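Local coordinates for group II chitinase (Ostrinia furnacalis, PDB 6JAV), which probably hydrolyses chitin as an endochitinase, this chain being catalytic domain 1, a glycosyl hydrolase family 18 domain, of a much longer chitin-binding protein, at residues Ala54-Thr57 with Trp58-Tyr61; Asp62-Phe65 with Tyr66-Val69; Val112-Leu115 with Glu116-Phe120; Gln134-Cys137 with Ser138-Pro141. One frame throughout, in Å; residues are numbered along the deposited sequence.

Contact 1 of 4, residues Ala54-Thr57 with Trp58-Tyr61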
ATOM      1  N   ALA A  54     -17.190   4.953   9.888  1.00 13.36           N
ATOM      2  CA  ALA A  54     -17.114   3.793   9.005  1.00 11.51           C
ATOM      3  C   ALA A  54     -17.499   4.162   7.579  1.00 14.40           C
ATOM      4  O   ALA A  54     -18.439   4.936   7.342  1.00 17.00           O
ATOM      5  CB  ALA A  54     -18.050   2.685   9.493  1.00 15.61           C
ATOM      6  N   HIS A  55     -16.754   3.600   6.627  1.00 13.79           N
ATOM      7  CA  HIS A  55     -17.014   3.844   5.218  1.00 14.83           C
ATOM      8  C   HIS A  55     -18.223   3.067   4.722  1.00 16.79           C
ATOM      9  O   HIS A  55     -19.042   3.601   3.973  1.00 17.37           O
ATOM     10  CB  HIS A  55     -15.781   3.434   4.413  1.00 17.65           C
ATOM     11  CG  HIS A  55     -16.009   3.434   2.940  1.00 26.71           C
ATOM     12  ND1 HIS A  55     -15.971   2.283   2.180  1.00 34.14           N
ATOM     13  CD2 HIS A  55     -16.298   4.445   2.085  1.00 25.99           C
ATOM     14  CE1 HIS A  55     -16.205   2.590   0.916  1.00 27.52           C
ATOM     15  NE2 HIS A  55     -16.412   3.893   0.834  1.00 30.56           N
ATOM     16  N   ASP A  56     -18.356   1.806   5.128  1.00 14.11           N
ATOM     17  CA  ASP A  56     -19.392   0.924   4.590  1.00 12.97           C
ATOM     18  C   ASP A  56     -20.092   0.310   5.800  1.00 12.76           C
ATOM     19  O   ASP A  56     -19.665  -0.718   6.325  1.00 14.14           O
ATOM     20  CB  ASP A  56     -18.702  -0.123   3.699  1.00 13.20           C
ATOM     21  CG  ASP A  56     -19.653  -1.173   3.159  1.00 14.88           C
ATOM     22  OD1 ASP A  56     -20.837  -1.160   3.516  1.00 16.82           O
ATOM     23  OD2 ASP A  56     -19.179  -2.010   2.356  1.00 18.64           O
ATOM     24  N   THR A  57     -21.203   0.920   6.242  1.00 12.32           N
ATOM     25  CA  THR A  57     -21.867   0.384   7.429  1.00 14.12           C
ATOM     26  C   THR A  57     -22.391  -1.034   7.211  1.00 16.27           C
ATOM     27  O   THR A  57     -22.407  -1.830   8.165  1.00 15.02           O
ATOM     28  CB  THR A  57     -22.967   1.326   7.912  1.00 18.28           C
ATOM     29  OG1 THR A  57     -23.933   1.479   6.877  1.00 20.22           O
ATOM     30  CG2 THR A  57     -22.378   2.672   8.268  1.00 19.12           C
ATOM     31  N   TRP A  58     -22.788  -1.379   5.978  1.00 14.33           N
ATOM     32  CA  TRP A  58     -23.331  -2.716   5.713  1.00 12.32           C
ATOM     33  C   TRP A  58     -22.289  -3.790   6.017  1.00 14.11           C
ATOM     34  O   TRP A  58     -22.596  -4.800   6.665  1.00 14.75           O
ATOM     35  CB  TRP A  58     -23.826  -2.827   4.257  1.00 14.33           C
ATOM     36  CG  TRP A  58     -24.257  -4.241   3.774  1.00 14.25           C
ATOM     37  CD1 TRP A  58     -23.688  -4.978   2.774  1.00 14.02           C
ATOM     38  CD2 TRP A  58     -25.343  -5.022   4.269  1.00 18.12           C
ATOM     39  NE1 TRP A  58     -24.352  -6.176   2.618  1.00 20.35           N
ATOM     40  CE2 TRP A  58     -25.373  -6.224   3.529  1.00 16.77           C
ATOM     41  CE3 TRP A  58     -26.280  -4.823   5.263  1.00 15.48           C
ATOM     42  CZ2 TRP A  58     -26.317  -7.230   3.772  1.00 18.15           C
ATOM     43  CZ3 TRP A  58     -27.217  -5.830   5.518  1.00 19.28           C
ATOM     44  CH2 TRP A  58     -27.221  -7.012   4.778  1.00 16.53           C
ATOM     45  N   SER A  59     -21.048  -3.594   5.554  1.00 12.15           N
ATOM     46  CA  SER A  59     -20.021  -4.595   5.850  1.00 11.39           C
ATOM     47  C   SER A  59     -19.417  -4.374   7.235  1.00 12.33           C
ATOM     48  O   SER A  59     -19.400  -5.294   8.065  1.00 12.00           O
ATOM     49  CB  SER A  59     -18.939  -4.611   4.766  1.00 14.16           C
ATOM     50  OG  SER A  59     -18.246  -3.367   4.716  1.00 16.28           O
ATOM     51  N   ASP A  60     -18.961  -3.150   7.504  1.00 13.19           N
ATOM     52  CA  ASP A  60     -18.163  -2.873   8.699  1.00 11.79           C
ATOM     53  C   ASP A  60     -18.947  -3.143   9.972  1.00 12.30           C
ATOM     54  O   ASP A  60     -18.387  -3.649  10.951  1.00 13.32           O
ATOM     55  CB  ASP A  60     -17.698  -1.402   8.701  1.00 13.38           C
ATOM     56  CG  ASP A  60     -16.862  -1.019   7.479  1.00 13.12           C
ATOM     57  OD1 ASP A  60     -16.268  -1.897   6.817  1.00 13.58           O
ATOM     58  OD2 ASP A  60     -16.827   0.190   7.156  1.00 16.08           O
ATOM     59  N   TYR A  61     -20.226  -2.752  10.003  1.00 13.06           N
ATOM     60  CA  TYR A  61     -21.084  -2.877  11.184  1.00 13.07           C
ATOM     61  C   TYR A  61     -22.092  -4.011  11.032  1.00 12.74           C
ATOM     62  O   TYR A  61     -22.084  -4.962  11.821  1.00 15.22           O
ATOM     63  CB  TYR A  61     -21.825  -1.554  11.430  1.00 14.73           C
ATOM     64  CG  TYR A  61     -20.963  -0.374  11.821  1.00 16.25           C
ATOM     65  CD1 TYR A  61     -19.728  -0.552  12.441  1.00 17.56           C
ATOM     66  CD2 TYR A  61     -21.402   0.920  11.596  1.00 17.66           C
ATOM     67  CE1 TYR A  61     -18.946   0.550  12.799  1.00 16.90           C
ATOM     68  CE2 TYR A  61     -20.636   2.018  11.959  1.00 19.48           C
ATOM     69  CZ  TYR A  61     -19.409   1.813  12.557  1.00 19.74           C
ATOM     70  OH  TYR A  61     -18.648   2.910  12.927  1.00 23.09           O
TER
HETATM   71  O   HOH W   1     -19.218   5.171  12.091  1.00 21.99           O
HETATM   72  O   HOH W   2     -14.718   1.672   7.613  1.00 14.48           O
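An N-cap opens the short helix 57-62: Asp56, the last residue before it, receives Ser59 N on its carboxylate while its own amide is held by Asp60. The capping bond, Ser59 N to Asp56 OD1, measures 3.2 Å with an N-H...O angle of 164°, and the donor stands well above the carboxylate plane. Asp56 CG lies anti to the backbone N (chi1 176°), which brings OD1 over the first helical amides, within reach of Ser59 N. In the other direction, Asp56 N donates to Asp60 OD2 at 3.0 Å, again from above the plane of the acceptor. Helical bonding starts at the same place, with Asp60 N to Asp56 O at 2.8 Å, so Asp56 and Asp60 grip each other through both backbone and side chain. One water donates to Asp60 OD2 (2.6 Å) and accepts from His55 N. The next residue, Tyr61, lies against the preceding loop: its CZ meets Ala54 CB at 3.5 Å, and Thr57 CG2 comes obliquely to the same ring at CD2. A second water, in the ring plane, joins Tyr61 OH to Ala54 N. Around this capped turn, Asp56 OD2 bonds Tyr19 OH, and Asp60 OD1 bonds Tyr41 OH of strand 38-46 and Asn15 ND2. Ala54 and Asp60 also pack on Tyr66 of helix 65-70, while the Tyr61 ring meets Tyr118 at the end of helix 101-118.

Contact 2 of 4, residues Asp62-Phe65 with Tyr66-Val69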
ATOM      1  N   ASP A  62     -22.980  -3.937  10.034  1.00 15.25           N
ATOM      2  CA  ASP A  62     -24.119  -4.856  10.011  1.00 15.01           C
ATOM      3  C   ASP A  62     -23.669  -6.296   9.804  1.00 18.28           C
ATOM      4  O   ASP A  62     -24.294  -7.229  10.324  1.00 20.60           O
ATOM      5  CB  ASP A  62     -25.102  -4.456   8.917  1.00 14.03           C
ATOM      6  CG  ASP A  62     -25.688  -3.060   9.129  1.00 24.84           C
ATOM      7  OD1 ASP A  62     -25.664  -2.536  10.264  1.00 29.00           O
ATOM      8  OD2 ASP A  62     -26.159  -2.477   8.143  1.00 28.78           O
ATOM      9  N   ASN A  63     -22.598  -6.509   9.050  1.00 13.05           N
ATOM     10  CA  ASN A  63     -22.025  -7.826   8.865  1.00 12.25           C
ATOM     11  C   ASN A  63     -20.761  -8.015   9.670  1.00 10.47           C
ATOM     12  O   ASN A  63     -20.047  -9.002   9.458  1.00 11.50           O
ATOM     13  CB  ASN A  63     -21.792  -8.108   7.390  1.00 16.22           C
ATOM     14  CG  ASN A  63     -23.071  -8.454   6.674  1.00 21.67           C
ATOM     15  OD1 ASN A  63     -23.470  -9.621   6.638  1.00 26.51           O
ATOM     16  ND2 ASN A  63     -23.747  -7.442   6.134  1.00 15.98           N
ATOM     17  N   ARG A  64     -20.497  -7.112  10.609  1.00 11.31           N
ATOM     18  CA  ARG A  64     -19.487  -7.303  11.651  1.00 11.98           C
ATOM     19  C   ARG A  64     -18.073  -7.453  11.083  1.00 10.97           C
ATOM     20  O   ARG A  64     -17.228  -8.136  11.683  1.00 11.71           O
ATOM     21  CB  ARG A  64     -19.853  -8.473  12.566  1.00 13.09           C
ATOM     22  CG  ARG A  64     -21.241  -8.262  13.220  1.00 19.38           C
ATOM     23  CD  ARG A  64     -21.240  -8.628  14.667  1.00 41.13           C
ATOM     24  NE  ARG A  64     -20.335  -9.753  14.851  1.00 46.99           N
ATOM     25  CZ  ARG A  64     -19.332  -9.787  15.723  1.00 46.55           C
ATOM     26  NH1 ARG A  64     -19.139  -8.795  16.570  1.00 48.11           N
ATOM     27  NH2 ARG A  64     -18.557 -10.859  15.780  1.00 46.24           N
ATOM     28  N   PHE A  65     -17.770  -6.781   9.952  1.00 10.41           N
ATOM     29  CA  PHE A  65     -16.421  -6.929   9.389  1.00  9.19           C
ATOM     30  C   PHE A  65     -15.342  -6.392  10.328  1.00  8.50           C
ATOM     31  O   PHE A  65     -14.263  -6.991  10.417  1.00 10.23           O
ATOM     32  CB  PHE A  65     -16.290  -6.240   8.026  1.00 10.84           C
ATOM     33  CG  PHE A  65     -16.683  -7.099   6.842  1.00 11.44           C
ATOM     34  CD1 PHE A  65     -17.706  -8.028   6.935  1.00 13.66           C
ATOM     35  CD2 PHE A  65     -16.046  -6.936   5.615  1.00 13.01           C
ATOM     36  CE1 PHE A  65     -18.064  -8.806   5.811  1.00 14.59           C
ATOM     37  CE2 PHE A  65     -16.404  -7.701   4.503  1.00 13.73           C
ATOM     38  CZ  PHE A  65     -17.424  -8.635   4.608  1.00 14.37           C
ATOM     39  N   TYR A  66     -15.578  -5.266  11.025  1.00  9.88           N
ATOM     40  CA  TYR A  66     -14.557  -4.817  11.975  1.00 10.17           C
ATOM     41  C   TYR A  66     -14.248  -5.919  12.989  1.00 12.66           C
ATOM     42  O   TYR A  66     -13.072  -6.275  13.207  1.00 12.15           O
ATOM     43  CB  TYR A  66     -15.001  -3.571  12.730  1.00 11.68           C
ATOM     44  CG  TYR A  66     -14.940  -2.232  12.035  1.00 10.02           C
ATOM     45  CD1 TYR A  66     -14.364  -2.053  10.771  1.00 10.77           C
ATOM     46  CD2 TYR A  66     -15.443  -1.124  12.687  1.00 13.02           C
ATOM     47  CE1 TYR A  66     -14.312  -0.776  10.176  1.00 12.02           C
ATOM     48  CE2 TYR A  66     -15.396   0.130  12.112  1.00 12.57           C
ATOM     49  CZ  TYR A  66     -14.830   0.295  10.864  1.00 11.55           C
ATOM     50  OH  TYR A  66     -14.804   1.568  10.305  1.00 14.25           O
ATOM     51  N   GLU A  67     -15.289  -6.480  13.620  1.00 11.55           N
ATOM     52  CA  GLU A  67     -15.070  -7.538  14.598  1.00 13.20           C
ATOM     53  C   GLU A  67     -14.394  -8.749  13.989  1.00 10.90           C
ATOM     54  O   GLU A  67     -13.543  -9.385  14.630  1.00 11.22           O
ATOM     55  CB  GLU A  67     -16.392  -7.940  15.240  1.00 15.02           C
ATOM     56  CG  GLU A  67     -17.022  -6.817  16.005  1.00 37.41           C
ATOM     57  CD  GLU A  67     -17.781  -5.921  15.166  1.00 67.40           C
ATOM     58  OE1 GLU A  67     -17.572  -5.978  13.943  1.00 51.66           O
ATOM     59  OE2 GLU A  67     -18.581  -5.078  15.633  1.00 59.07           O
ATOM     60  N   ARG A  68     -14.762  -9.104  12.752  1.00  9.90           N
ATOM     61  CA  ARG A  68     -14.234 -10.305  12.140  1.00  8.86           C
ATOM     62  C   ARG A  68     -12.783 -10.143  11.701  1.00  9.55           C
ATOM     63  O   ARG A  68     -12.120 -11.161  11.462  1.00 13.34           O
ATOM     64  CB  ARG A  68     -15.133 -10.710  10.966  1.00 10.56           C
ATOM     65  CG  ARG A  68     -16.475 -11.316  11.459  1.00  9.29           C
ATOM     66  CD  ARG A  68     -17.517 -11.169  10.388  1.00 12.01           C
ATOM     67  NE  ARG A  68     -17.190 -11.972   9.220  1.00 10.90           N
ATOM     68  CZ  ARG A  68     -17.922 -11.999   8.108  1.00 12.12           C
ATOM     69  NH1 ARG A  68     -19.029 -11.259   8.006  1.00 13.47           N
ATOM     70  NH2 ARG A  68     -17.561 -12.782   7.107  1.00 12.86           N
ATOM     71  N   VAL A  69     -12.277  -8.918  11.508  1.00 10.01           N
ATOM     72  CA  VAL A  69     -10.842  -8.755  11.276  1.00  9.30           C
ATOM     73  C   VAL A  69     -10.081  -8.593  12.596  1.00  9.74           C
ATOM     74  O   VAL A  69      -8.971  -9.137  12.758  1.00  8.54           O
ATOM     75  CB  VAL A  69     -10.626  -7.582  10.299  1.00  8.60           C
ATOM     76  CG1 VAL A  69      -9.128  -7.350  10.038  1.00 11.95           C
ATOM     77  CG2 VAL A  69     -11.307  -7.904   8.965  1.00 10.60           C
TER
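Bending at chi3 (66°) turns the Arg68 guanidinium back toward the link between helices 57-62 and 65-70, where NH1 donates to Asn63 O. A bend of Glu67 at chi2 (83°) brings its OE1 to 3.1 Å from Arg64 O, two acceptors with no bond between them. The Arg68 NH1 to Asn63 O bond is 2.9 Å long, the donor lying in the carbonyl plane and the oxygen at the guanidinium edge. Phe65 CD1 lies over one face of that guanidinium, while CE1 makes the nearest approach, 3.4 Å from Arg68 NH1; the two planes, 75° apart, do not stack. Across the turn, one face of the Arg64 guanidinium lies over Glu67 CB, but the salt bridge from Arg64 NH1 to Glu67 OE2 is long at 3.9 Å. The backbone bond Arg68 N to Arg64 O (2.9 Å) begins the helix, with Arg64 as N-cap residue. Arg68 NH2 has a salt bridge with Glu29, and Phe65 packs on Tyr13 and Tyr41 of the barrel strands. Two ends of one guanidinium therefore hold a backbone carbonyl and a carboxylate, which fixes its rotation; Arg64-Glu67 is only a long ion pair, and the exact placement of the Arg64 tip is doubtful.

Contact 3 of 4, residues Val112-Leu115 with Glu116-Phe120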
ATOM      1  N   VAL A 112      -9.765   7.850  19.240  1.00 12.61           N
ATOM      2  CA  VAL A 112      -9.305   6.833  20.179  1.00 12.19           C
ATOM      3  C   VAL A 112     -10.482   6.049  20.750  1.00 12.96           C
ATOM      4  O   VAL A 112     -10.425   4.812  20.861  1.00 13.30           O
ATOM      5  CB  VAL A 112      -8.396   7.460  21.245  1.00 16.67           C
ATOM      6  CG1 VAL A 112      -7.858   6.373  22.158  1.00 20.47           C
ATOM      7  CG2 VAL A 112      -7.250   8.183  20.546  1.00 21.46           C
ATOM      8  N   ALA A 113     -11.589   6.737  21.052  1.00 12.93           N
ATOM      9  CA  ALA A 113     -12.788   6.035  21.528  1.00 14.19           C
ATOM     10  C   ALA A 113     -13.315   5.066  20.475  1.00 14.25           C
ATOM     11  O   ALA A 113     -13.756   3.957  20.803  1.00 15.67           O
ATOM     12  CB  ALA A 113     -13.866   7.053  21.906  1.00 15.86           C
ATOM     13  N   PHE A 114     -13.254   5.467  19.204  1.00 13.57           N
ATOM     14  CA  PHE A 114     -13.690   4.614  18.099  1.00 12.24           C
ATOM     15  C   PHE A 114     -12.852   3.340  18.045  1.00 14.44           C
ATOM     16  O   PHE A 114     -13.394   2.228  17.976  1.00 12.99           O
ATOM     17  CB  PHE A 114     -13.550   5.429  16.808  1.00 13.39           C
ATOM     18  CG  PHE A 114     -14.232   4.840  15.594  1.00 13.52           C
ATOM     19  CD1 PHE A 114     -13.629   3.832  14.856  1.00 13.72           C
ATOM     20  CD2 PHE A 114     -15.449   5.343  15.152  1.00 17.36           C
ATOM     21  CE1 PHE A 114     -14.246   3.317  13.701  1.00 15.89           C
ATOM     22  CE2 PHE A 114     -16.068   4.823  14.014  1.00 19.44           C
ATOM     23  CZ  PHE A 114     -15.456   3.815  13.281  1.00 13.74           C
ATOM     24  N   LEU A 115     -11.523   3.482  18.085  1.00 11.49           N
ATOM     25  CA  LEU A 115     -10.639   2.318  18.081  1.00 12.46           C
ATOM     26  C   LEU A 115     -10.948   1.386  19.242  1.00 13.57           C
ATOM     27  O   LEU A 115     -11.022   0.164  19.067  1.00 13.42           O
ATOM     28  CB  LEU A 115      -9.183   2.759  18.187  1.00 12.74           C
ATOM     29  CG  LEU A 115      -8.628   3.600  17.053  1.00 13.28           C
ATOM     30  CD1 LEU A 115      -7.212   3.979  17.383  1.00 15.34           C
ATOM     31  CD2 LEU A 115      -8.704   2.872  15.677  1.00 11.38           C
ATOM     32  N   GLU A 116     -11.119   1.947  20.445  1.00 12.91           N
ATOM     33  CA  GLU A 116     -11.351   1.098  21.619  1.00 13.92           C
ATOM     34  C   GLU A 116     -12.713   0.411  21.554  1.00 15.53           C
ATOM     35  O   GLU A 116     -12.840  -0.756  21.980  1.00 18.43           O
ATOM     36  CB  GLU A 116     -11.166   1.906  22.914  1.00 15.72           C
ATOM     37  CG  GLU A 116      -9.767   2.448  23.051  1.00 17.49           C
ATOM     38  CD  GLU A 116      -9.510   3.093  24.395  1.00 36.95           C
ATOM     39  OE1 GLU A 116     -10.333   3.935  24.805  1.00 37.41           O
ATOM     40  OE2 GLU A 116      -8.486   2.751  25.025  1.00 48.66           O
ATOM     41  N   LYS A 117     -13.714   1.085  20.984  1.00 12.99           N
ATOM     42  CA  LYS A 117     -15.048   0.486  20.865  1.00 12.00           C
ATOM     43  C   LYS A 117     -14.996  -0.811  20.071  1.00 16.47           C
ATOM     44  O   LYS A 117     -15.633  -1.804  20.441  1.00 16.98           O
ATOM     45  CB  LYS A 117     -16.020   1.463  20.208  1.00 15.38           C
ATOM     46  CG  LYS A 117     -17.422   0.883  19.977  1.00 19.79           C
ATOM     47  CD  LYS A 117     -18.360   1.967  19.511  1.00 22.50           C
ATOM     48  CE  LYS A 117     -19.765   1.422  19.307  1.00 29.03           C
ATOM     49  NZ  LYS A 117     -20.736   2.525  19.054  1.00 39.60           N
ATOM     50  N   TYR A 118     -14.227  -0.829  18.978  1.00 13.27           N
ATOM     51  CA  TYR A 118     -14.176  -1.992  18.107  1.00 14.03           C
ATOM     52  C   TYR A 118     -12.994  -2.907  18.370  1.00 13.80           C
ATOM     53  O   TYR A 118     -12.875  -3.937  17.697  1.00 18.38           O
ATOM     54  CB  TYR A 118     -14.236  -1.561  16.639  1.00 18.60           C
ATOM     55  CG  TYR A 118     -15.524  -0.849  16.380  1.00 15.97           C
ATOM     56  CD1 TYR A 118     -16.729  -1.556  16.344  1.00 19.42           C
ATOM     57  CD2 TYR A 118     -15.569   0.527  16.242  1.00 17.23           C
ATOM     58  CE1 TYR A 118     -17.930  -0.896  16.134  1.00 18.40           C
ATOM     59  CE2 TYR A 118     -16.780   1.200  16.035  1.00 19.47           C
ATOM     60  CZ  TYR A 118     -17.957   0.468  15.990  1.00 27.28           C
ATOM     61  OH  TYR A 118     -19.161   1.088  15.789  1.00 28.55           O
ATOM     62  N   GLY A 119     -12.126  -2.578  19.323  1.00 12.78           N
ATOM     63  CA  GLY A 119     -11.035  -3.463  19.688  1.00 13.40           C
ATOM     64  C   GLY A 119      -9.798  -3.360  18.825  1.00 11.38           C
ATOM     65  O   GLY A 119      -8.961  -4.265  18.863  1.00 13.55           O
ATOM     66  N   PHE A 120      -9.646  -2.285  18.056  1.00 10.89           N
ATOM     67  CA  PHE A 120      -8.448  -2.155  17.231  1.00 10.60           C
ATOM     68  C   PHE A 120      -7.231  -1.853  18.092  1.00 10.88           C
ATOM     69  O   PHE A 120      -7.328  -1.200  19.139  1.00 12.41           O
ATOM     70  CB  PHE A 120      -8.630  -1.029  16.214  1.00 10.94           C
ATOM     71  CG  PHE A 120      -9.539  -1.385  15.061  1.00  9.18           C
ATOM     72  CD1 PHE A 120      -9.081  -2.208  14.030  1.00  8.86           C
ATOM     73  CD2 PHE A 120     -10.857  -0.901  15.005  1.00 10.29           C
ATOM     74  CE1 PHE A 120      -9.908  -2.538  12.958  1.00 10.54           C
ATOM     75  CE2 PHE A 120     -11.698  -1.239  13.929  1.00 11.00           C
ATOM     76  CZ  PHE A 120     -11.217  -2.061  12.916  1.00 10.84           C
TER
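Backbone bonding between Leu115 and Phe120 closes helix 101-118 in a Schellman motif. Phe120 N donates to Leu115 O at 3.0 Å, and inside it Gly119 N makes a weak bond to Glu116 O. Gly119 is the C-prime residue; its positive phi (84°) would press a CB against the preceding carbonyl oxygen, which explains glycine there. One turn earlier the helix is still regular, with Lys117 N to Ala113 O at 2.9 Å and Glu116 N to Val112 O at 3.0 Å, whereas the Tyr118 N bond to Phe114 O is already weak. The aromatic contact is edge-to-face: Tyr118 presents its CD2-CE2 edge to the Phe114 face, with CE2 3.9 Å above the plane and over the ring centre. The centroids lie 5.2 Å apart and the planes meet at 58°. Phe114 CG stands anti to the backbone N (chi1 -167°), directing the ring outward from the helix to receive the Tyr118 edge. Apolar contact completes the turn, as Leu115 CD2 touches Phe120 CB at 3.9 Å with the two side chains at about a right angle. Tyr66 of helix 65-70 meets Phe114, Tyr118 and Phe120, while Phe114, Leu115 and Phe120 lean on Leu81 of strand 78-84. Leu115 O thus accepts from Phe120 N and weakly from Tyr118 N, so the helix end satisfies its carbonyl internally where Phe120 turns into the barrel wall.

Contact 4 of 4, residues Gln134-Cys137 with Ser138-Pro141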
ATOM      1  N   GLN A 134      -3.977  14.051  -3.641  1.00 13.07           N
ATOM      2  CA  GLN A 134      -3.933  13.138  -4.794  1.00 13.28           C
ATOM      3  C   GLN A 134      -2.759  13.443  -5.735  1.00 13.98           C
ATOM      4  O   GLN A 134      -2.902  13.453  -6.967  1.00 15.83           O
ATOM      5  CB  GLN A 134      -5.277  13.073  -5.523  1.00 12.45           C
ATOM      6  CG  GLN A 134      -6.332  12.304  -4.694  1.00 14.50           C
ATOM      7  CD  GLN A 134      -7.623  12.067  -5.453  1.00 15.97           C
ATOM      8  OE1 GLN A 134      -7.927  12.767  -6.436  1.00 21.69           O
ATOM      9  NE2 GLN A 134      -8.400  11.077  -5.011  1.00 14.56           N
ATOM     10  N   VAL A 135      -1.588  13.686  -5.142  1.00 12.96           N
ATOM     11  CA  VAL A 135      -0.295  13.889  -5.807  1.00 14.07           C
ATOM     12  C   VAL A 135      -0.145  15.273  -6.431  1.00 16.67           C
ATOM     13  O   VAL A 135       0.933  15.615  -6.922  1.00 25.06           O
ATOM     14  CB  VAL A 135       0.118  12.741  -6.765  1.00 16.72           C
ATOM     15  CG1 VAL A 135       1.621  12.794  -7.074  1.00 23.71           C
ATOM     16  CG2 VAL A 135      -0.195  11.364  -6.146  1.00 18.07           C
ATOM     17  N   ASP A 136      -1.175  16.117  -6.350  1.00 15.71           N
ATOM     18  CA  ASP A 136      -1.100  17.442  -6.990  1.00 16.63           C
ATOM     19  C   ASP A 136      -0.616  18.464  -5.958  1.00 15.55           C
ATOM     20  O   ASP A 136      -1.401  18.978  -5.162  1.00 15.05           O
ATOM     21  CB  ASP A 136      -2.453  17.818  -7.570  1.00 16.98           C
ATOM     22  CG  ASP A 136      -2.398  19.078  -8.422  1.00 23.06           C
ATOM     23  OD1 ASP A 136      -1.412  19.854  -8.315  1.00 20.98           O
ATOM     24  OD2 ASP A 136      -3.359  19.286  -9.179  1.00 25.75           O
ATOM     25  N   CYS A 137       0.674  18.788  -6.012  1.00 18.47           N
ATOM     26  CA  CYS A 137       1.265  19.699  -5.037  1.00 19.61           C
ATOM     27  C   CYS A 137       0.785  21.140  -5.185  1.00 20.29           C
ATOM     28  O   CYS A 137       1.027  21.942  -4.276  1.00 23.54           O
ATOM     29  CB  CYS A 137       2.789  19.599  -5.079  1.00 21.43           C
ATOM     30  SG  CYS A 137       3.441  17.944  -4.598  1.00 24.59           S
ATOM     31  N   SER A 138       0.088  21.481  -6.269  1.00 20.20           N
ATOM     32  CA  SER A 138      -0.513  22.811  -6.376  1.00 20.25           C
ATOM     33  C   SER A 138      -1.789  22.973  -5.554  1.00 22.08           C
ATOM     34  O   SER A 138      -2.257  24.107  -5.373  1.00 23.95           O
ATOM     35  CB  SER A 138      -0.818  23.136  -7.838  1.00 21.62           C
ATOM     36  OG  SER A 138      -1.951  22.413  -8.291  1.00 25.88           O
ATOM     37  N   LYS A 139      -2.369  21.883  -5.039  1.00 16.85           N
ATOM     38  CA  LYS A 139      -3.696  21.983  -4.446  1.00 18.01           C
ATOM     39  C   LYS A 139      -3.683  22.475  -3.001  1.00 17.24           C
ATOM     40  O   LYS A 139      -4.550  23.262  -2.608  1.00 20.72           O
ATOM     41  CB  LYS A 139      -4.416  20.637  -4.556  1.00 17.71           C
ATOM     42  CG  LYS A 139      -4.787  20.249  -5.969  1.00 21.11           C
ATOM     43  CD  LYS A 139      -5.936  21.112  -6.469  1.00 30.68           C
ATOM     44  CE  LYS A 139      -6.218  20.853  -7.949  1.00 45.56           C
ATOM     45  NZ  LYS A 139      -5.457  21.785  -8.828  1.00 50.77           N
ATOM     46  N   GLY A 140      -2.756  21.993  -2.172  1.00 14.48           N
ATOM     47  CA  GLY A 140      -2.841  22.231  -0.756  1.00 14.12           C
ATOM     48  C   GLY A 140      -1.836  23.258  -0.286  1.00 14.34           C
ATOM     49  O   GLY A 140      -0.833  23.536  -0.957  1.00 16.77           O
ATOM     50  N   PRO A 141      -2.072  23.815   0.898  1.00 13.48           N
ATOM     51  CA  PRO A 141      -1.122  24.765   1.477  1.00 14.39           C
ATOM     52  C   PRO A 141       0.062  24.051   2.104  1.00 14.11           C
ATOM     53  O   PRO A 141      -0.044  22.936   2.618  1.00 12.64           O
ATOM     54  CB  PRO A 141      -1.951  25.442   2.576  1.00 13.05           C
ATOM     55  CG  PRO A 141      -2.909  24.343   3.046  1.00 14.20           C
ATOM     56  CD  PRO A 141      -3.235  23.581   1.777  1.00 13.30           C
TER
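Asp136 crosses its turn to Ser138 and Lys139, and its atoms can be followed from CB outward. CB rests against Lys139 CG at 3.7 Å, and Asp136 CG faces the same methylene. Placed anti to the backbone N (chi1 -171°), the carboxylate then divides its oxygens between two neighbours. OD1 takes two donors from the same face of its plane: Ser138 OG at 2.6 Å, and Ser138 N at 3.0 Å with an N-H...O angle of 146°. The bond from Ser138 N closes an Asx turn, and the hydroxyl bond ties the serine side chain to the same oxygen. OD2, at the other tip, meets Lys139 NZ at 3.3 Å, a salt bridge whose hydrogen bond is weak. Bends at chi2 and chi4 (-92°) fold the lysine back so that it crosses the acid at a slant, its CE 3.5 Å from Asp136 OD2. Beneath these side chains, Lys139 N donates to Asp136 O at 3.1 Å, closing a beta turn over Cys137 and Ser138. Ser138 OG and N, with weaker help from Lys139 NZ, hold the carboxylate. The turn lies at the surface, between strand 122-126 and helix 143-159: the Cys137-Cys132 disulfide and Lys131 NZ, bonded to Cys137 O and Gly140 O, fasten it within this loop, and Gln134 reaches back to Trp86 O after strand 78-84.

Contacts 1, 2 and 3 form one continuous region on the same side of the chain's centre, whereas contact 4 stands apart. Contacts 1 and 2 run on directly, their centres 8 Å apart, joined by Ser59 O to Phe65 N at 2.9 Å, probably a hydrogen bond. Contact 3 touches both: Phe114 CZ lies 3.3 Å from Tyr61 OH of contact 1, and Phe114 CE1 3.7 Å from Tyr66 CE2 of contact 2. Contact 4 lies about 29 Å from contact 1 between centres, with nearest atoms about 12 Å apart. Neither touches the bound inhibitor, which lies about 8 Å from the Asp136 side chain and about 10 Å from that of His55; Trp86, the backbone partner of Gln134, lines its pocket.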